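Tll1590 protein (Thermosynechococcus elongatus, PDB 6LDQ) probably belongs to the GT-B glycosyltransferases, as a chain built round a glycosyl transferase 4-like domain. Local coordinates at residues A[32-45]-A[200-212]. Sequence-based numbering, arbitrary orientation.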
ATOM      1  N   TYR A  32       5.285  -8.596   2.794  1.00 35.66           N
ATOM      2  CA  TYR A  32       5.769  -7.255   3.109  1.00 26.93           C
ATOM      3  C   TYR A  32       4.769  -6.499   3.965  1.00 32.22           C
ATOM      4  O   TYR A  32       5.138  -5.880   4.972  1.00 30.84           O
ATOM      5  CB  TYR A  32       6.052  -6.478   1.820  1.00 29.35           C
ATOM      6  CG  TYR A  32       6.545  -5.058   2.053  1.00 24.33           C
ATOM      7  CD1 TYR A  32       7.895  -4.794   2.226  1.00 27.05           C
ATOM      8  CD2 TYR A  32       5.655  -3.987   2.104  1.00 22.53           C
ATOM      9  CE1 TYR A  32       8.356  -3.495   2.441  1.00 26.39           C
ATOM     10  CE2 TYR A  32       6.096  -2.693   2.328  1.00 22.05           C
ATOM     11  CZ  TYR A  32       7.449  -2.451   2.490  1.00 28.67           C
ATOM     12  OH  TYR A  32       7.887  -1.160   2.714  1.00 30.39           O
ATOM     13  N   VAL A  33       3.495  -6.542   3.579  1.00 25.91           N
ATOM     14  CA  VAL A  33       2.484  -5.731   4.239  1.00 25.95           C
ATOM     15  C   VAL A  33       2.087  -6.343   5.577  1.00 31.22           C
ATOM     16  O   VAL A  33       2.004  -5.640   6.594  1.00 26.24           O
ATOM     17  CB  VAL A  33       1.275  -5.547   3.305  1.00 26.20           C
ATOM     18  CG1 VAL A  33       0.039  -5.215   4.093  1.00 23.33           C
ATOM     19  CG2 VAL A  33       1.587  -4.445   2.310  1.00 24.13           C
ATOM     20  N   ARG A  34       1.861  -7.660   5.601  1.00 31.18           N
ATOM     21  CA  ARG A  34       1.485  -8.331   6.843  1.00 29.16           C
ATOM     22  C   ARG A  34       2.482  -8.038   7.957  1.00 31.26           C
ATOM     23  O   ARG A  34       2.098  -7.707   9.085  1.00 26.53           O
ATOM     24  CB  ARG A  34       1.372  -9.838   6.619  1.00 34.25           C
ATOM     25  CG  ARG A  34       0.480 -10.529   7.640  1.00 35.71           C
ATOM     26  CD  ARG A  34       1.266 -11.471   8.530  1.00 39.86           C
ATOM     27  NE  ARG A  34       0.533 -11.817   9.750  1.00 41.56           N
ATOM     28  CZ  ARG A  34       0.919 -12.760  10.604  1.00 44.00           C
ATOM     29  NH1 ARG A  34       2.034 -13.443  10.371  1.00 47.59           N
ATOM     30  NH2 ARG A  34       0.201 -13.019  11.688  1.00 42.16           N
ATOM     31  N   GLN A  35       3.774  -8.149   7.660  1.00 31.66           N
ATOM     32  CA  GLN A  35       4.757  -7.940   8.712  1.00 29.99           C
ATOM     33  C   GLN A  35       4.868  -6.467   9.069  1.00 27.00           C
ATOM     34  O   GLN A  35       4.954  -6.119  10.250  1.00 31.91           O
ATOM     35  CB  GLN A  35       6.102  -8.521   8.294  1.00 33.62           C
ATOM     36  CG  GLN A  35       6.078 -10.045   8.211  1.00 35.77           C
ATOM     37  CD  GLN A  35       7.459 -10.649   8.303  1.00 38.47           C
ATOM     38  OE1 GLN A  35       7.989 -10.847   9.398  1.00 38.05           O
ATOM     39  NE2 GLN A  35       8.058 -10.940   7.150  1.00 33.72           N
ATOM     40  N   LEU A  36       4.841  -5.588   8.066  1.00 25.56           N
ATOM     41  CA  LEU A  36       4.917  -4.154   8.330  1.00 24.18           C
ATOM     42  C   LEU A  36       3.796  -3.697   9.262  1.00 25.12           C
ATOM     43  O   LEU A  36       4.055  -3.098  10.313  1.00 22.14           O
ATOM     44  CB  LEU A  36       4.887  -3.377   7.014  1.00 24.39           C
ATOM     45  CG  LEU A  36       4.927  -1.852   7.111  1.00 22.05           C
ATOM     46  CD1 LEU A  36       6.300  -1.355   7.634  1.00 20.29           C
ATOM     47  CD2 LEU A  36       4.593  -1.218   5.786  1.00 24.26           C
ATOM     48  N   GLY A  37       2.541  -4.002   8.912  1.00 26.25           N
ATOM     49  CA  GLY A  37       1.419  -3.487   9.688  1.00 24.35           C
ATOM     50  C   GLY A  37       1.422  -3.947  11.137  1.00 24.76           C
ATOM     51  O   GLY A  37       1.051  -3.189  12.039  1.00 21.87           O
ATOM     52  N   GLU A  38       1.845  -5.191  11.381  1.00 26.92           N
ATOM     53  CA  GLU A  38       1.936  -5.696  12.750  1.00 22.09           C
ATOM     54  C   GLU A  38       3.025  -4.975  13.541  1.00 22.14           C
ATOM     55  O   GLU A  38       2.820  -4.614  14.709  1.00 18.30           O
ATOM     56  CB  GLU A  38       2.198  -7.200  12.738  1.00 23.24           C
ATOM     57  CG  GLU A  38       0.924  -8.044  12.594  1.00 32.30           C
ATOM     58  CD  GLU A  38       1.157  -9.341  11.844  1.00 36.75           C
ATOM     59  OE1 GLU A  38       2.327  -9.773  11.765  1.00 34.52           O
ATOM     60  OE2 GLU A  38       0.166  -9.937  11.345  1.00 38.59           O
ATOM     61  N   ALA A  39       4.193  -4.759  12.933  1.00 21.99           N
ATOM     62  CA  ALA A  39       5.216  -3.978  13.625  1.00 18.59           C
ATOM     63  C   ALA A  39       4.762  -2.534  13.798  1.00 17.74           C
ATOM     64  O   ALA A  39       4.971  -1.932  14.858  1.00 18.30           O
ATOM     65  CB  ALA A  39       6.546  -4.057  12.868  1.00 23.45           C
ATOM     66  N   LEU A  40       4.093  -1.971  12.788  1.00 17.77           N
ATOM     67  CA  LEU A  40       3.568  -0.613  12.924  1.00 20.62           C
ATOM     68  C   LEU A  40       2.622  -0.506  14.116  1.00 24.95           C
ATOM     69  O   LEU A  40       2.720   0.428  14.921  1.00 23.78           O
ATOM     70  CB  LEU A  40       2.851  -0.194  11.644  1.00 18.77           C
ATOM     71  CG  LEU A  40       3.732   0.257  10.477  1.00 22.19           C
ATOM     72  CD1 LEU A  40       2.912   0.309   9.203  1.00 20.26           C
ATOM     73  CD2 LEU A  40       4.347   1.611  10.788  1.00 16.64           C
ATOM     74  N   ALA A  41       1.696  -1.462  14.239  1.00 18.87           N
ATOM     75  CA  ALA A  41       0.715  -1.432  15.324  1.00 22.81           C
ATOM     76  C   ALA A  41       1.370  -1.609  16.685  1.00 21.56           C
ATOM     77  O   ALA A  41       0.917  -1.010  17.671  1.00 25.65           O
ATOM     78  CB  ALA A  41      -0.340  -2.506  15.109  1.00 27.42           C
ATOM     79  N   ALA A  42       2.426  -2.423  16.756  1.00 24.05           N
ATOM     80  CA  ALA A  42       3.245  -2.508  17.965  1.00 25.76           C
ATOM     81  C   ALA A  42       3.742  -1.138  18.410  1.00 28.50           C
ATOM     82  O   ALA A  42       3.795  -0.850  19.613  1.00 31.67           O
ATOM     83  CB  ALA A  42       4.426  -3.455  17.726  1.00 25.35           C
ATOM     84  N   ALA A  43       4.128  -0.285  17.459  1.00 23.37           N
ATOM     85  CA  ALA A  43       4.511   1.090  17.755  1.00 28.20           C
ATOM     86  C   ALA A  43       3.317   2.011  17.989  1.00 26.01           C
ATOM     87  O   ALA A  43       3.522   3.203  18.240  1.00 28.18           O
ATOM     88  CB  ALA A  43       5.380   1.660  16.624  1.00 21.11           C
ATOM     89  N   GLY A  44       2.084   1.508  17.894  1.00 27.78           N
ATOM     90  CA  GLY A  44       0.908   2.276  18.269  1.00 22.92           C
ATOM     91  C   GLY A  44      -0.011   2.677  17.135  1.00 24.35           C
ATOM     92  O   GLY A  44      -1.017   3.350  17.397  1.00 20.49           O
ATOM     93  N   TRP A  45       0.285   2.293  15.891  1.00 20.68           N
ATOM     94  CA  TRP A  45      -0.579   2.649  14.775  1.00 21.04           C
ATOM     95  C   TRP A  45      -1.808   1.751  14.751  1.00 20.42           C
ATOM     96  O   TRP A  45      -1.740   0.558  15.074  1.00 19.22           O
ATOM     97  CB  TRP A  45       0.171   2.541  13.433  1.00 17.56           C
ATOM     98  CG  TRP A  45       1.303   3.544  13.284  1.00 19.40           C
ATOM     99  CD1 TRP A  45       2.617   3.337  13.565  1.00 19.09           C
ATOM    100  CD2 TRP A  45       1.199   4.904  12.853  1.00 17.72           C
ATOM    101  NE1 TRP A  45       3.342   4.483  13.337  1.00 17.95           N
ATOM    102  CE2 TRP A  45       2.496   5.458  12.895  1.00 14.99           C
ATOM    103  CE3 TRP A  45       0.135   5.712  12.448  1.00 20.22           C
ATOM    104  CZ2 TRP A  45       2.757   6.769  12.534  1.00 20.43           C
ATOM    105  CZ3 TRP A  45       0.394   7.021  12.099  1.00 22.93           C
ATOM    106  CH2 TRP A  45       1.697   7.536  12.135  1.00 21.50           C
ATOM    107  N   TRP A 200      11.640  -6.003  11.292  1.00 20.96           N
ATOM    108  CA  TRP A 200      10.418  -5.259  10.994  1.00 22.64           C
ATOM    109  C   TRP A 200      10.155  -4.154  12.004  1.00 18.68           C
ATOM    110  O   TRP A 200       9.572  -3.126  11.650  1.00 19.93           O
ATOM    111  CB  TRP A 200       9.244  -6.233  10.913  1.00 20.36           C
ATOM    112  CG  TRP A 200       9.389  -7.022   9.687  1.00 28.65           C
ATOM    113  CD1 TRP A 200       9.860  -8.297   9.573  1.00 27.35           C
ATOM    114  CD2 TRP A 200       9.147  -6.557   8.359  1.00 28.84           C
ATOM    115  NE1 TRP A 200       9.892  -8.668   8.246  1.00 26.08           N
ATOM    116  CE2 TRP A 200       9.457  -7.616   7.482  1.00 29.65           C
ATOM    117  CE3 TRP A 200       8.672  -5.354   7.829  1.00 24.10           C
ATOM    118  CZ2 TRP A 200       9.309  -7.507   6.100  1.00 28.98           C
ATOM    119  CZ3 TRP A 200       8.535  -5.243   6.446  1.00 27.55           C
ATOM    120  CH2 TRP A 200       8.849  -6.313   5.603  1.00 28.54           C
ATOM    121  N   GLU A 201      10.586  -4.325  13.252  1.00 19.37           N
ATOM    122  CA  GLU A 201      10.554  -3.187  14.167  1.00 15.20           C
ATOM    123  C   GLU A 201      11.314  -1.995  13.583  1.00 19.72           C
ATOM    124  O   GLU A 201      10.798  -0.872  13.556  1.00 17.11           O
ATOM    125  CB  GLU A 201      11.129  -3.573  15.526  1.00 17.88           C
ATOM    126  CG  GLU A 201      11.001  -2.443  16.527  1.00 12.95           C
ATOM    127  CD  GLU A 201      11.661  -2.749  17.846  1.00 18.54           C
ATOM    128  OE1 GLU A 201      12.150  -3.891  18.025  1.00 18.77           O
ATOM    129  OE2 GLU A 201      11.688  -1.835  18.694  1.00 20.48           O
ATOM    130  N   ALA A 202      12.540  -2.221  13.091  1.00 13.76           N
ATOM    131  CA  ALA A 202      13.301  -1.100  12.539  1.00 20.26           C
ATOM    132  C   ALA A 202      12.569  -0.472  11.364  1.00 18.38           C
ATOM    133  O   ALA A 202      12.426   0.753  11.287  1.00 19.01           O
ATOM    134  CB  ALA A 202      14.705  -1.545  12.108  1.00 17.93           C
ATOM    135  N   ILE A 203      12.093  -1.305  10.434  1.00 16.69           N
ATOM    136  CA  ILE A 203      11.402  -0.794   9.256  1.00 19.18           C
ATOM    137  C   ILE A 203      10.201   0.055   9.662  1.00 18.40           C
ATOM    138  O   ILE A 203      10.013   1.177   9.175  1.00 19.42           O
ATOM    139  CB  ILE A 203      10.992  -1.960   8.339  1.00 21.48           C
ATOM    140  CG1 ILE A 203      12.224  -2.511   7.602  1.00 23.14           C
ATOM    141  CG2 ILE A 203       9.910  -1.504   7.376  1.00 21.66           C
ATOM    142  CD1 ILE A 203      12.155  -3.992   7.299  1.00 25.72           C
ATOM    143  N   ALA A 204       9.394  -0.459  10.588  1.00 17.38           N
ATOM    144  CA  ALA A 204       8.190   0.245  11.011  1.00 16.76           C
ATOM    145  C   ALA A 204       8.520   1.593  11.637  1.00 18.15           C
ATOM    146  O   ALA A 204       7.790   2.571  11.443  1.00 19.69           O
ATOM    147  CB  ALA A 204       7.399  -0.635  11.983  1.00 18.38           C
ATOM    148  N   LEU A 205       9.615   1.663  12.398  1.00 17.28           N
ATOM    149  CA  LEU A 205      10.019   2.936  12.982  1.00 17.66           C
ATOM    150  C   LEU A 205      10.364   3.953  11.904  1.00 17.03           C
ATOM    151  O   LEU A 205      10.004   5.131  12.010  1.00 14.12           O
ATOM    152  CB  LEU A 205      11.216   2.735  13.910  1.00 17.77           C
ATOM    153  CG  LEU A 205      10.933   1.990  15.221  1.00 20.57           C
ATOM    154  CD1 LEU A 205      12.229   1.878  16.006  1.00 15.93           C
ATOM    155  CD2 LEU A 205       9.806   2.669  16.038  1.00 18.98           C
ATOM    156  N   GLN A 206      11.079   3.522  10.866  1.00 17.56           N
ATOM    157  CA  GLN A 206      11.385   4.443   9.773  1.00 20.28           C
ATOM    158  C   GLN A 206      10.121   4.820   9.001  1.00 17.26           C
ATOM    159  O   GLN A 206       9.929   5.988   8.643  1.00 19.16           O
ATOM    160  CB  GLN A 206      12.438   3.821   8.848  1.00 18.10           C
ATOM    161  CG  GLN A 206      13.841   3.776   9.480  1.00 15.15           C
ATOM    162  CD  GLN A 206      14.451   5.153   9.575  1.00 21.19           C
ATOM    163  OE1 GLN A 206      13.987   6.094   8.932  1.00 22.91           O
ATOM    164  NE2 GLN A 206      15.479   5.292  10.408  1.00 23.56           N
ATOM    165  N   MET A 207       9.241   3.850   8.751  1.00 17.49           N
ATOM    166  CA  MET A 207       7.978   4.152   8.073  1.00 21.30           C
ATOM    167  C   MET A 207       7.104   5.078   8.916  1.00 19.19           C
ATOM    168  O   MET A 207       6.561   6.074   8.412  1.00 15.62           O
ATOM    169  CB  MET A 207       7.231   2.860   7.757  1.00 19.01           C
ATOM    170  CG  MET A 207       6.419   2.929   6.480  1.00 25.93           C
ATOM    171  SD  MET A 207       7.468   2.943   5.006  1.00 26.10           S
ATOM    172  CE  MET A 207       7.963   1.223   4.969  1.00 21.49           C
ATOM    173  N   GLY A 208       6.943   4.747  10.201  1.00 20.50           N
ATOM    174  CA  GLY A 208       6.201   5.617  11.095  1.00 20.23           C
ATOM    175  C   GLY A 208       6.671   7.049  11.019  1.00 16.95           C
ATOM    176  O   GLY A 208       5.860   7.973  10.931  1.00 15.44           O
ATOM    177  N   GLN A 209       7.996   7.251  11.025  1.00 21.09           N
ATOM    178  CA  GLN A 209       8.549   8.599  10.962  1.00 22.58           C
ATOM    179  C   GLN A 209       8.140   9.299   9.671  1.00 21.53           C
ATOM    180  O   GLN A 209       7.820  10.493   9.675  1.00 21.99           O
ATOM    181  CB  GLN A 209      10.074   8.542  11.089  1.00 23.45           C
ATOM    182  CG  GLN A 209      10.805   9.677  10.370  1.00 27.54           C
ATOM    183  CD  GLN A 209      10.677  10.984  11.122  1.00 29.81           C
ATOM    184  OE1 GLN A 209      10.471  10.985  12.336  1.00 37.94           O
ATOM    185  NE2 GLN A 209      10.780  12.102  10.412  1.00 32.94           N
ATOM    186  N   LEU A 210       8.141   8.574   8.554  1.00 20.19           N
ATOM    187  CA  LEU A 210       7.685   9.172   7.307  1.00 21.61           C
ATOM    188  C   LEU A 210       6.225   9.591   7.417  1.00 23.91           C
ATOM    189  O   LEU A 210       5.866  10.734   7.096  1.00 20.75           O
ATOM    190  CB  LEU A 210       7.893   8.194   6.148  1.00 20.18           C
ATOM    191  CG  LEU A 210       9.115   8.533   5.284  1.00 32.08           C
ATOM    192  CD1 LEU A 210       8.750   9.691   4.387  1.00 30.93           C
ATOM    193  CD2 LEU A 210      10.363   8.881   6.133  1.00 30.96           C
ATOM    194  N   TYR A 211       5.375   8.684   7.913  1.00 18.88           N
ATOM    195  CA  TYR A 211       3.968   9.008   8.124  1.00 20.04           C
ATOM    196  C   TYR A 211       3.827  10.335   8.865  1.00 22.13           C
ATOM    197  O   TYR A 211       3.139  11.255   8.409  1.00 24.91           O
ATOM    198  CB  TYR A 211       3.284   7.885   8.915  1.00 17.11           C
ATOM    199  CG  TYR A 211       3.201   6.524   8.226  1.00 19.32           C
ATOM    200  CD1 TYR A 211       3.662   6.336   6.917  1.00 19.62           C
ATOM    201  CD2 TYR A 211       2.660   5.430   8.893  1.00 18.74           C
ATOM    202  CE1 TYR A 211       3.591   5.095   6.308  1.00 18.57           C
ATOM    203  CE2 TYR A 211       2.581   4.192   8.306  1.00 17.23           C
ATOM    204  CZ  TYR A 211       3.043   4.025   7.000  1.00 20.54           C
ATOM    205  OH  TYR A 211       2.957   2.780   6.425  1.00 19.04           O
ATOM    206  N   ARG A 212       4.518  10.465   9.997  1.00 20.84           N
ATOM    207  CA  ARG A 212       4.387  11.678  10.790  1.00 22.65           C
ATOM    208  C   ARG A 212       4.899  12.897  10.033  1.00 23.79           C
ATOM    209  O   ARG A 212       4.278  13.963  10.069  1.00 28.72           O
ATOM    210  CB  ARG A 212       5.110  11.488  12.121  1.00 22.79           C
ATOM    211  CG  ARG A 212       4.537  10.331  12.934  1.00 23.75           C
ATOM    212  CD  ARG A 212       4.984  10.383  14.391  1.00 29.49           C
ATOM    213  NE  ARG A 212       6.193   9.593  14.579  1.00 31.35           N
ATOM    214  CZ  ARG A 212       7.421  10.086  14.475  1.00 29.86           C
ATOM    215  NH1 ARG A 212       8.475   9.300  14.652  1.00 30.96           N
ATOM    216  NH2 ARG A 212       7.592  11.370  14.187  1.00 33.97           N
TER
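Trp200 lays its indole across helix 32-42, a knob among Tyr32, Gln35, Leu36 and Ala39. Its CB starts 4.0 Å from CB of Ala39. With CG beside its own backbone N (chi1 -71°), the ring lies under Gln35, whose CB stands over the five-membered ring, 3.6 Å from the centroid, in a CH-pi contact. NE1 lies close to the Gln35 amide, but the geometry makes no hydrogen bond. Farther out, CE3 and CZ3 pass the backbone N of Leu36, and CH2 comes 3.8 Å from CD1 of Tyr32; the indole edge faces the tyrosine ring in an offset edge-to-face pair, planes at 78°. A broad, flat tryptophan suits a groove that runs along about two turns of the facing helix.

Where the helix axes come within 8.4 Å, small residues meet: CB of Ala39 is 3.6 Å from CB of Ala204. Leu36 and Leu40, before and after Ala39 in sequence, are knobs in the facing helix; CD1 of Leu36 touches CG2 of Ile203 at 3.6 Å, while Leu40 fits among Ala204, Met207, Gly208 and Tyr211. Beyond the Schellman turn at Gly44, Trp45 offers its face to the edge of Tyr211. Its NE1 lies 3.8 Å from CA of Gly208, a glycine that lets the indole pack close to the helix backbone.

The two helices cross at -73° on one side of the parallel core of this Rossmann-like domain: Leu36 and Tyr211 rest on strand 8-11, Met207 on strands 108-112 and 169-172, and the hydroxyls of Tyr32 and Tyr211 hydrogen-bond to Thr134 and His110 of the sheet.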